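Local coordinates for autoinducer 2-binding protein LsrB (PDB 6DSP) that serves as a receptor for the quorum-sensing signal autoinducer-2, which it binds as a member of the bacterial solute-binding protein family, at residues Q44-Q49 / P302-V307; V122-G125 / Q129-Q132; G277-Y282 / V329-R334; D297-P302 / V307-N312. One frame throughout, in Å; residues are numbered along the deposited sequence.

From the N terminus, helix 34-50 opens the loop that interaction 1 closes at 302-307, about 250 residues on. Within that span, interaction 2 closes a short turn between strand 120-123 and helix 127-144 and contributes Q124 to the ligand pocket. Helix 273-288 then opens interaction 3, which reaches 329-334 and crosses interaction 1, because their segments alternate along the chain. Inside the span of interaction 3 lies interaction 4, the hairpin 297-302/307-312; it crosses interaction 1 and shares P302 and V307 with it. Strands 120-123, 327-330, 305-311 and 298-301 are successive neighbours in one mixed sheet; helix 273-288 packs on it, and helix 34-50 meets that helix and the 302-304 loop.

Interaction 1: Q44-Q49 / P302-V307; sequences QKYSEQ and PTVGTV
Y46 on helix 34-50 and T303 in the loop between strands 298-301 and 305-311 mark the nearest approach of the two backbones, with their CA atoms 8.6 Å apart, so the side chains bridge the gap. The Y46 ring does so through CE1, which lies 3.6 Å from T303 OG1, at the ring edge and in its plane, and 3.7 Å from V304 CG2, which approaches obliquely. With CG of Y46 set opposite its own carbonyl carbon (chi1 -78°), the ring leaves the helix toward the loop. K45 NZ curls back over one face of this ring, 4.0 Å above its plane and offset toward the rim. On the loop side, T303 OG1 donates to P302 O at 2.6 Å, a sharply bent local bond (C=O...donor angle 107°) that orients the hydroxyl proton within the loop. V304 and G305 together face I301 as a classic beta bulge. The buried area is small, 111 Å², and lies at the surface. The chemistry is mainly van der Waals: a ring carbon, CE1, against an obliquely placed methyl and, at the ring edge, a hydroxyl oxygen, while W50 NE1 of the same helix adds a polar tie to P302 O.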
loop_
_atom_site.group_PDB
_atom_site.type_symbol
_atom_site.label_atom_id
_atom_site.label_comp_id
_atom_site.label_asym_id
_atom_site.label_seq_id
_atom_site.Cartn_x
_atom_site.Cartn_y
_atom_site.Cartn_z
ATOM N N GLN A 44 -2.790 0.974 17.565
ATOM C CA GLN A 44 -3.334 1.247 18.892
ATOM C C GLN A 44 -3.113 0.063 19.828
ATOM O O GLN A 44 -2.702 0.238 20.984
ATOM C CB GLN A 44 -4.828 1.582 18.811
ATOM C CG GLN A 44 -5.168 2.850 18.064
ATOM C CD GLN A 44 -4.430 4.073 18.608
ATOM O OE1 GLN A 44 -4.311 4.252 19.833
ATOM N NE2 GLN A 44 -3.987 4.942 17.722
ATOM N N LYS A 45 -3.414 -1.161 19.358
ATOM C CA LYS A 45 -3.266 -2.337 20.208
ATOM C C LYS A 45 -1.830 -2.495 20.696
ATOM O O LYS A 45 -1.585 -2.701 21.894
ATOM C CB LYS A 45 -3.725 -3.578 19.455
ATOM C CG LYS A 45 -3.546 -4.854 20.266
ATOM C CD LYS A 45 -3.894 -6.078 19.431
ATOM C CE LYS A 45 -2.634 -6.793 18.962
ATOM N NZ LYS A 45 -1.799 -7.230 20.123
ATOM N N TYR A 46 -0.863 -2.397 19.792
ATOM C CA TYR A 46 0.516 -2.635 20.191
ATOM C C TYR A 46 1.068 -1.484 21.022
ATOM O O TYR A 46 1.787 -1.713 22.002
ATOM C CB TYR A 46 1.393 -2.893 18.961
ATOM C CG TYR A 46 1.282 -4.280 18.390
ATOM C CD1 TYR A 46 2.114 -5.296 18.842
ATOM C CD2 TYR A 46 0.344 -4.578 17.412
ATOM C CE1 TYR A 46 2.014 -6.591 18.323
ATOM C CE2 TYR A 46 0.233 -5.849 16.894
ATOM C CZ TYR A 46 1.073 -6.857 17.340
ATOM O OH TYR A 46 0.943 -8.116 16.799
ATOM N N SER A 47 0.760 -0.240 20.661
ATOM C CA SER A 47 1.312 0.866 21.440
ATOM C C SER A 47 0.788 0.855 22.864
ATOM O O SER A 47 1.498 1.272 23.778
ATOM C CB SER A 47 1.027 2.210 20.766
ATOM O OG SER A 47 -0.364 2.458 20.653
ATOM N N GLU A 48 -0.440 0.375 23.086
ATOM C CA GLU A 48 -0.924 0.249 24.456
ATOM C C GLU A 48 -0.036 -0.690 25.260
ATOM O O GLU A 48 0.246 -0.440 26.440
ATOM C CB GLU A 48 -2.353 -0.289 24.434
ATOM C CG GLU A 48 -3.388 0.678 23.906
ATOM C CD GLU A 48 -3.909 1.603 24.981
ATOM O OE1 GLU A 48 -4.492 2.656 24.629
ATOM O OE2 GLU A 48 -3.725 1.281 26.177
ATOM N N GLN A 49 0.396 -1.792 24.641
ATOM C CA GLN A 49 1.297 -2.718 25.311
ATOM C C GLN A 49 2.694 -2.141 25.473
ATOM O O GLN A 49 3.357 -2.410 26.478
ATOM C CB GLN A 49 1.361 -4.034 24.539
ATOM C CG GLN A 49 0.062 -4.804 24.584
ATOM C CD GLN A 49 -0.439 -5.002 26.008
ATOM O OE1 GLN A 49 0.260 -5.571 26.855
ATOM N NE2 GLN A 49 -1.646 -4.514 26.287
ATOM N N PRO A 302 9.421 -5.614 20.832
ATOM C CA PRO A 302 8.786 -6.560 21.761
ATOM C C PRO A 302 7.463 -7.076 21.214
ATOM O O PRO A 302 6.622 -6.305 20.750
ATOM C CB PRO A 302 8.576 -5.727 23.028
ATOM C CG PRO A 302 9.569 -4.631 22.937
ATOM C CD PRO A 302 9.711 -4.321 21.466
ATOM N N THR A 303 7.284 -8.397 21.280
ATOM C CA THR A 303 6.097 -9.145 20.842
ATOM C C THR A 303 5.903 -9.194 19.330
ATOM O O THR A 303 4.920 -9.796 18.869
ATOM C CB THR A 303 4.791 -8.722 21.542
ATOM O OG1 THR A 303 4.283 -7.517 20.954
ATOM C CG2 THR A 303 5.030 -8.501 23.026
ATOM N N VAL A 304 6.788 -8.590 18.545
ATOM C CA VAL A 304 6.739 -8.657 17.094
ATOM C C VAL A 304 7.883 -9.495 16.543
ATOM O O VAL A 304 7.665 -10.437 15.785
ATOM C CB VAL A 304 6.730 -7.246 16.472
ATOM C CG1 VAL A 304 6.844 -7.359 14.957
ATOM C CG2 VAL A 304 5.461 -6.519 16.872
ATOM N N GLY A 305 9.104 -9.179 16.933
ATOM C CA GLY A 305 10.272 -9.918 16.532
ATOM C C GLY A 305 11.390 -8.963 16.200
ATOM O O GLY A 305 11.283 -7.746 16.389
ATOM N N THR A 306 12.476 -9.534 15.703
ATOM C CA THR A 306 13.678 -8.779 15.399
ATOM C C THR A 306 13.621 -8.338 13.947
ATOM O O THR A 306 13.344 -9.144 13.055
ATOM C CB THR A 306 14.901 -9.664 15.634
ATOM O OG1 THR A 306 14.936 -10.035 17.011
ATOM C CG2 THR A 306 16.155 -8.914 15.285
ATOM N N VAL A 307 13.869 -7.058 13.715
ATOM C CA VAL A 307 13.875 -6.506 12.370
ATOM C C VAL A 307 15.284 -6.049 12.035
ATOM O O VAL A 307 16.081 -5.725 12.924
ATOM C CB VAL A 307 12.854 -5.363 12.196
ATOM C CG1 VAL A 307 11.485 -5.867 12.599
ATOM C CG2 VAL A 307 13.253 -4.140 13.008
#

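Interaction 2: V122-G125 / Q129-Q132; sequences VSQG and QLGQ
L130 and Q124 make the apolar part of this contact, their side chains crossing at about a right angle: CD1 of L130 rests 3.7 Å from CG of Q124. The same methyl carbon lies 3.5 Å from G125 O, so one branch of L130 bridges the G125 carbonyl and the CG of Q124. The backbones come nearest at G125 and L130, CA to CA 6.3 Å. Polar atoms meet carbon as well. Q129, extended beyond CG, brings OE1 to 3.4 Å from the CA of G125, while that oxygen accepts from the backbone N of T126 just ahead of helix 127-144. At phi 163° a CB on G125 would be jammed against the carbonyl O of Q124, which alone calls for glycine, and it would also crowd Q129 OE1 and L130 CD1.

Hydrogen bonding within the loop shapes the turn. S123 OG accepts from G125 N at 3.3 Å with a nearly straight angle of 168°, an ST turn that carries the chain from strand 120-123 into the loop. A bend at chi2 (-92°) turns the amide of Q124 aside while CG stays on L130 CD1. Both ends of this amide are bonded: OE1 accepts from Q276 NE2, and NE2 donates to D110 OD1. Q124 lines the autoinducer-2 pocket, its side chain about 3 Å from the ligand. Taken together, packing of L130 on CG and two bonds at the amide would be expected to restrict the rotation of a ligand-contacting glutamine.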
loop_
_atom_site.group_PDB
_atom_site.type_symbol
_atom_site.label_atom_id
_atom_site.label_comp_id
_atom_site.label_asym_id
_atom_site.label_seq_id
_atom_site.Cartn_x
_atom_site.Cartn_y
_atom_site.Cartn_z
ATOM N N VAL A 122 8.839 1.709 6.979
ATOM C CA VAL A 122 8.375 0.334 7.163
ATOM C C VAL A 122 7.525 -0.068 5.971
ATOM O O VAL A 122 6.391 0.404 5.787
ATOM C CB VAL A 122 7.634 0.117 8.489
ATOM C CG1 VAL A 122 7.201 -1.335 8.584
ATOM C CG2 VAL A 122 8.574 0.468 9.647
ATOM N N SER A 123 8.096 -0.934 5.130
ATOM C CA SER A 123 7.496 -1.270 3.847
ATOM C C SER A 123 6.990 -2.710 3.812
ATOM O O SER A 123 7.654 -3.636 4.302
ATOM C CB SER A 123 8.529 -1.079 2.734
ATOM O OG SER A 123 7.991 -1.487 1.486
ATOM N N GLN A 124 5.857 -2.896 3.137
ATOM C CA GLN A 124 5.240 -4.190 2.945
ATOM C C GLN A 124 5.989 -5.090 1.958
ATOM O O GLN A 124 5.669 -6.284 1.884
ATOM C CB GLN A 124 3.793 -4.015 2.455
ATOM C CG GLN A 124 3.609 -3.124 1.212
ATOM C CD GLN A 124 3.349 -1.656 1.531
ATOM O OE1 GLN A 124 4.036 -1.066 2.373
ATOM N NE2 GLN A 124 2.422 -1.038 0.819
ATOM N N GLY A 125 6.952 -4.579 1.198
ATOM C CA GLY A 125 7.729 -5.438 0.317
ATOM C C GLY A 125 8.447 -4.629 -0.733
ATOM O O GLY A 125 8.218 -3.428 -0.901
ATOM N N GLN A 129 8.869 -7.667 -5.700
ATOM C CA GLN A 129 8.036 -8.680 -5.045
ATOM C C GLN A 129 6.562 -8.372 -5.262
ATOM O O GLN A 129 5.757 -9.260 -5.578
ATOM C CB GLN A 129 8.271 -8.671 -3.517
ATOM C CG GLN A 129 9.492 -9.367 -2.983
ATOM C CD GLN A 129 9.497 -9.282 -1.462
ATOM O OE1 GLN A 129 9.265 -8.202 -0.858
ATOM N NE2 GLN A 129 9.732 -10.413 -0.827
ATOM N N LEU A 130 6.175 -7.117 -5.027
ATOM C CA LEU A 130 4.757 -6.782 -5.021
ATOM C C LEU A 130 4.212 -6.682 -6.440
ATOM O O LEU A 130 3.105 -7.166 -6.712
ATOM C CB LEU A 130 4.524 -5.493 -4.216
ATOM C CG LEU A 130 4.769 -5.689 -2.716
ATOM C CD1 LEU A 130 5.015 -4.375 -2.001
ATOM C CD2 LEU A 130 3.585 -6.433 -2.087
ATOM N N GLY A 131 4.990 -6.111 -7.376
ATOM C CA GLY A 131 4.552 -6.121 -8.761
ATOM C C GLY A 131 4.368 -7.528 -9.306
ATOM O O GLY A 131 3.362 -7.821 -9.961
ATOM N N GLN A 132 5.315 -8.433 -9.001
ATOM C CA GLN A 132 5.199 -9.809 -9.487
ATOM C C GLN A 132 4.057 -10.546 -8.787
ATOM O O GLN A 132 3.353 -11.339 -9.414
ATOM C CB GLN A 132 6.537 -10.506 -9.298
ATOM C CG GLN A 132 7.559 -9.898 -10.233
ATOM C CD GLN A 132 8.946 -10.437 -10.088
ATOM O OE1 GLN A 132 9.914 -9.775 -10.499
ATOM N NE2 GLN A 132 9.072 -11.637 -9.536
#

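Interaction 3: G277-Y282 / V329-R334; sequences GAMGCY and VLLPER
M279 reaches V329 and L331 through a chain that runs out from the helix and then hooks at its end: CG stands opposite the carbonyl carbon (chi1 -71°), the next bond is extended, and the last one bends (chi3 67°) to turn the methyl aside. This hook gives the thioether two different partners. SD lies 3.6 Å from L331 CD2, while CE meets V329 CG1 at 3.8 Å and remains 4.0 Å from the same L331 methyl. M279 and V329 point their CB atoms at one another's segment. L331 starts off to one side, and it is the CD2 branch at its end that comes in to touch sulfur. All three residues are buried; the segments bury 120 Å² between them, and the contacts within it are between apolar side chains, with M279 as the one contributor from the helix.

Beyond the contact R334 bonds back to the chain. Its NH1 donates to L331 O at 3.0 Å with an angle of 164°; the oxygen lies in the guanidinium plane, although the donor stands above the carbonyl plane. That NH1 also donates to Q124 O, tying the loop after strand 327-330 to the backbone of a pocket residue in interaction 2.

Among its neighbours, M279 also packs on V122 of strand 120-123 and, through its methyl, on V307 of strand 305-311. V329 bonds through its backbone to M121 and S123. One methionine of helix 273-288 thus lies against three adjacent strands of the mixed sheet, while A278 and C281 in the same helical segment meet helix 34-50.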
loop_
_atom_site.group_PDB
_atom_site.type_symbol
_atom_site.label_atom_id
_atom_site.label_comp_id
_atom_site.label_asym_id
_atom_site.label_seq_id
_atom_site.Cartn_x
_atom_site.Cartn_y
_atom_site.Cartn_z
ATOM N N GLY A 277 1.536 -1.029 10.681
ATOM C CA GLY A 277 1.347 0.274 11.315
ATOM C C GLY A 277 1.994 0.313 12.686
ATOM O O GLY A 277 2.638 1.294 13.055
ATOM N N ALA A 278 1.847 -0.770 13.448
ATOM C CA ALA A 278 2.482 -0.838 14.760
ATOM C C ALA A 278 3.993 -0.733 14.638
ATOM O O ALA A 278 4.629 -0.013 15.414
ATOM C CB ALA A 278 2.095 -2.133 15.464
ATOM N N MET A 279 4.585 -1.440 13.678
ATOM C CA MET A 279 6.028 -1.387 13.511
ATOM C C MET A 279 6.505 0.012 13.138
ATOM O O MET A 279 7.541 0.473 13.634
ATOM C CB MET A 279 6.457 -2.402 12.452
ATOM C CG MET A 279 6.342 -3.857 12.920
ATOM S SD MET A 279 6.466 -5.015 11.542
ATOM C CE MET A 279 8.156 -4.740 11.075
ATOM N N GLY A 280 5.791 0.683 12.220
ATOM C CA GLY A 280 6.164 2.040 11.864
ATOM C C GLY A 280 6.142 2.958 13.067
ATOM O O GLY A 280 7.067 3.743 13.289
ATOM N N CYS A 281 5.094 2.844 13.872
ATOM C CA CYS A 281 5.008 3.667 15.073
ATOM C C CYS A 281 6.068 3.283 16.090
ATOM O O CYS A 281 6.626 4.159 16.764
ATOM C CB CYS A 281 3.618 3.551 15.690
ATOM S SG CYS A 281 2.342 4.341 14.684
ATOM N N TYR A 282 6.390 1.990 16.202
ATOM C CA TYR A 282 7.458 1.579 17.110
ATOM C C TYR A 282 8.806 2.181 16.699
ATOM O O TYR A 282 9.572 2.665 17.554
ATOM C CB TYR A 282 7.592 0.051 17.187
ATOM C CG TYR A 282 8.573 -0.318 18.272
ATOM C CD1 TYR A 282 8.155 -0.461 19.587
ATOM C CD2 TYR A 282 9.937 -0.451 17.996
ATOM C CE1 TYR A 282 9.057 -0.751 20.606
ATOM C CE2 TYR A 282 10.856 -0.745 19.021
ATOM C CZ TYR A 282 10.398 -0.894 20.324
ATOM O OH TYR A 282 11.258 -1.195 21.369
ATOM N N VAL A 329 12.721 -1.002 6.780
ATOM C CA VAL A 329 12.389 -2.286 7.392
ATOM C C VAL A 329 11.318 -2.918 6.515
ATOM O O VAL A 329 10.323 -2.263 6.188
ATOM C CB VAL A 329 11.879 -2.092 8.829
ATOM C CG1 VAL A 329 11.300 -3.379 9.372
ATOM C CG2 VAL A 329 13.010 -1.576 9.715
ATOM N N LEU A 330 11.530 -4.174 6.113
ATOM C CA LEU A 330 10.602 -4.909 5.253
ATOM C C LEU A 330 9.767 -5.901 6.058
ATOM O O LEU A 330 10.308 -6.661 6.871
ATOM C CB LEU A 330 11.407 -5.692 4.202
ATOM C CG LEU A 330 12.049 -4.805 3.123
ATOM C CD1 LEU A 330 13.134 -5.548 2.336
ATOM C CD2 LEU A 330 10.989 -4.213 2.197
ATOM N N LEU A 331 8.463 -5.964 5.775
ATOM C CA LEU A 331 7.665 -7.043 6.338
ATOM C C LEU A 331 8.157 -8.385 5.799
ATOM O O LEU A 331 8.478 -8.499 4.604
ATOM C CB LEU A 331 6.210 -6.880 5.920
ATOM C CG LEU A 331 5.467 -5.692 6.523
ATOM C CD1 LEU A 331 4.007 -5.825 6.140
ATOM C CD2 LEU A 331 5.644 -5.614 8.039
ATOM N N PRO A 332 8.191 -9.426 6.635
ATOM C CA PRO A 332 8.681 -10.728 6.176
ATOM C C PRO A 332 7.728 -11.497 5.286
ATOM O O PRO A 332 8.161 -12.456 4.637
ATOM C CB PRO A 332 8.919 -11.494 7.486
ATOM C CG PRO A 332 7.991 -10.892 8.458
ATOM C CD PRO A 332 7.953 -9.411 8.088
ATOM N N GLU A 333 6.448 -11.161 5.247
ATOM C CA GLU A 333 5.564 -11.960 4.417
ATOM C C GLU A 333 4.420 -11.118 3.885
ATOM O O GLU A 333 4.067 -10.083 4.453
ATOM C CB GLU A 333 5.060 -13.237 5.098
ATOM C CG GLU A 333 3.937 -13.023 6.051
ATOM C CD GLU A 333 3.612 -14.292 6.828
ATOM O OE1 GLU A 333 4.393 -15.263 6.743
ATOM O OE2 GLU A 333 2.580 -14.309 7.534
ATOM N N ARG A 334 3.894 -11.545 2.750
ATOM C CA ARG A 334 2.657 -11.053 2.168
ATOM C C ARG A 334 1.677 -12.215 2.073
ATOM O O ARG A 334 2.061 -13.388 2.204
ATOM C CB ARG A 334 2.916 -10.382 0.809
ATOM C CG ARG A 334 3.745 -9.099 0.976
ATOM C CD ARG A 334 4.948 -9.048 0.045
ATOM N NE ARG A 334 5.938 -10.054 0.398
ATOM C CZ ARG A 334 6.827 -9.930 1.376
ATOM N NH1 ARG A 334 6.884 -8.836 2.132
ATOM N NH2 ARG A 334 7.663 -10.931 1.606
#

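Interaction 4: D297-P302 / V307-N312; sequences DKIEIP and VEVMPN
E308, paired across the hairpin with K298, can be followed outward from the strand. Its CB comes within 4.1 Å of K298 NZ. CG, placed anti to the backbone N (chi1 -177°), lies 3.9 Å from D297 O and close to the same ammonium; from there the chain runs extended, CD also faces K298 NZ, and OE1 ends 3.5 Å from K298 NZ in a rather long salt bridge. The lysine crosses obliquely and closes on it by bending at its last torsion. These two charged residues occupy one face of the antiparallel pairing, as a non-hydrogen-bonded pair.

I299 and V307 form the neighbouring hydrogen-bonded pair: I299 N donates to V307 O at 2.8 Å, and V307 N returns a bond to I299 O at 2.9 Å. A third bond, V309 N to D297 O at 2.9 Å, lies almost on the line of the carbonyl and carries the pairing further. Around I299 and V307 the side chains pack: I301 CD1 rests 3.9 Å from V307 CG1, and I299 CD1 is 4.1 Å from V309 CG2. I299 also touches M283 of helix 273-288, and I301 touches Y282.

The hairpin is thus two-sided at the edge of the mixed sheet: three backbone bonds set its register, I299, I301 and V307 pack toward helix 273-288, and a long, partly exposed ion pair, probably of modest strength, joins the strands on the other face.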
loop_
_atom_site.group_PDB
_atom_site.type_symbol
_atom_site.label_atom_id
_atom_site.label_comp_id
_atom_site.label_asym_id
_atom_site.label_seq_id
_atom_site.Cartn_x
_atom_site.Cartn_y
_atom_site.Cartn_z
ATOM N N ASP A 297 21.449 -2.425 11.531
ATOM C CA ASP A 297 21.050 -2.711 12.903
ATOM C C ASP A 297 19.951 -3.767 12.919
ATOM O O ASP A 297 19.070 -3.783 12.054
ATOM C CB ASP A 297 20.525 -1.447 13.603
ATOM C CG ASP A 297 21.631 -0.466 13.992
ATOM O OD1 ASP A 297 22.825 -0.797 13.826
ATOM O OD2 ASP A 297 21.279 0.635 14.489
ATOM N N LYS A 298 19.993 -4.639 13.921
ATOM C CA LYS A 298 18.909 -5.558 14.228
ATOM C C LYS A 298 18.261 -5.084 15.518
ATOM O O LYS A 298 18.936 -4.962 16.543
ATOM C CB LYS A 298 19.459 -6.971 14.389
ATOM C CG LYS A 298 20.049 -7.498 13.096
ATOM C CD LYS A 298 20.630 -8.886 13.300
ATOM C CE LYS A 298 21.183 -9.429 11.999
ATOM N NZ LYS A 298 20.098 -9.514 10.991
ATOM N N ILE A 299 16.968 -4.794 15.463
ATOM C CA ILE A 299 16.240 -4.219 16.585
ATOM C C ILE A 299 15.129 -5.176 16.986
ATOM O O ILE A 299 14.343 -5.606 16.140
ATOM C CB ILE A 299 15.681 -2.836 16.220
ATOM C CG1 ILE A 299 16.851 -1.892 15.934
ATOM C CG2 ILE A 299 14.781 -2.297 17.339
ATOM C CD1 ILE A 299 16.497 -0.766 15.034
ATOM N N GLU A 300 15.073 -5.511 18.274
ATOM C CA GLU A 300 14.042 -6.395 18.803
ATOM C C GLU A 300 12.821 -5.557 19.154
ATOM O O GLU A 300 12.854 -4.773 20.107
ATOM C CB GLU A 300 14.563 -7.130 20.037
ATOM C CG GLU A 300 13.491 -7.852 20.828
ATOM C CD GLU A 300 12.758 -8.889 19.998
ATOM O OE1 GLU A 300 11.513 -8.954 20.094
ATOM O OE2 GLU A 300 13.425 -9.642 19.254
ATOM N N ILE A 301 11.742 -5.716 18.392
ATOM C CA ILE A 301 10.479 -5.041 18.672
ATOM C C ILE A 301 9.652 -5.964 19.565
ATOM O O ILE A 301 9.204 -7.019 19.090
ATOM C CB ILE A 301 9.735 -4.702 17.377
ATOM C CG1 ILE A 301 10.612 -3.791 16.508
ATOM C CG2 ILE A 301 8.384 -4.079 17.688
ATOM C CD1 ILE A 301 9.963 -3.382 15.210
ATOM N N PRO A 302 9.421 -5.614 20.832
ATOM C CA PRO A 302 8.786 -6.560 21.761
ATOM C C PRO A 302 7.463 -7.076 21.214
ATOM O O PRO A 302 6.622 -6.305 20.750
ATOM C CB PRO A 302 8.576 -5.727 23.028
ATOM C CG PRO A 302 9.569 -4.631 22.937
ATOM C CD PRO A 302 9.711 -4.321 21.466
ATOM N N VAL A 307 13.869 -7.058 13.715
ATOM C CA VAL A 307 13.875 -6.506 12.370
ATOM C C VAL A 307 15.284 -6.049 12.035
ATOM O O VAL A 307 16.081 -5.725 12.924
ATOM C CB VAL A 307 12.854 -5.363 12.196
ATOM C CG1 VAL A 307 11.485 -5.867 12.599
ATOM C CG2 VAL A 307 13.253 -4.140 13.008
ATOM N N GLU A 308 15.597 -6.043 10.740
ATOM C CA GLU A 308 16.886 -5.573 10.253
ATOM C C GLU A 308 16.662 -4.332 9.402
ATOM O O GLU A 308 15.820 -4.344 8.499
ATOM C CB GLU A 308 17.607 -6.660 9.440
ATOM C CG GLU A 308 18.987 -6.208 8.990
ATOM C CD GLU A 308 19.644 -7.176 8.042
ATOM O OE1 GLU A 308 19.109 -8.291 7.881
ATOM O OE2 GLU A 308 20.690 -6.818 7.451
ATOM N N VAL A 309 17.413 -3.271 9.675
ATOM C CA VAL A 309 17.308 -2.061 8.856
ATOM C C VAL A 309 18.131 -2.250 7.588
ATOM O O VAL A 309 19.338 -2.501 7.648
ATOM C CB VAL A 309 17.764 -0.817 9.626
ATOM C CG1 VAL A 309 17.554 0.458 8.788
ATOM C CG2 VAL A 309 17.000 -0.721 10.943
ATOM N N MET A 310 17.478 -2.115 6.438
ATOM C CA MET A 310 18.054 -2.319 5.117
ATOM C C MET A 310 18.362 -0.992 4.449
ATOM O O MET A 310 17.765 0.037 4.787
ATOM C CB MET A 310 17.064 -3.074 4.217
ATOM C CG MET A 310 16.417 -4.263 4.899
ATOM S SD MET A 310 17.603 -5.449 5.530
ATOM C CE MET A 310 18.306 -5.971 3.981
ATOM N N PRO A 311 19.253 -0.959 3.462
ATOM C CA PRO A 311 19.479 0.296 2.720
ATOM C C PRO A 311 18.251 0.713 1.927
ATOM O O PRO A 311 17.413 -0.104 1.538
ATOM C CB PRO A 311 20.640 -0.049 1.775
ATOM C CG PRO A 311 20.735 -1.467 1.756
ATOM C CD PRO A 311 20.083 -2.066 2.962
ATOM N N ASN A 312 18.180 2.017 1.654
ATOM C CA ASN A 312 17.055 2.563 0.898
ATOM C C ASN A 312 16.914 1.902 -0.471
ATOM O O ASN A 312 15.797 1.796 -1.006
ATOM C CB ASN A 312 17.249 4.058 0.717
ATOM C CG ASN A 312 17.022 4.806 2.004
ATOM O OD1 ASN A 312 16.191 4.418 2.827
ATOM N ND2 ASN A 312 17.784 5.864 2.194
#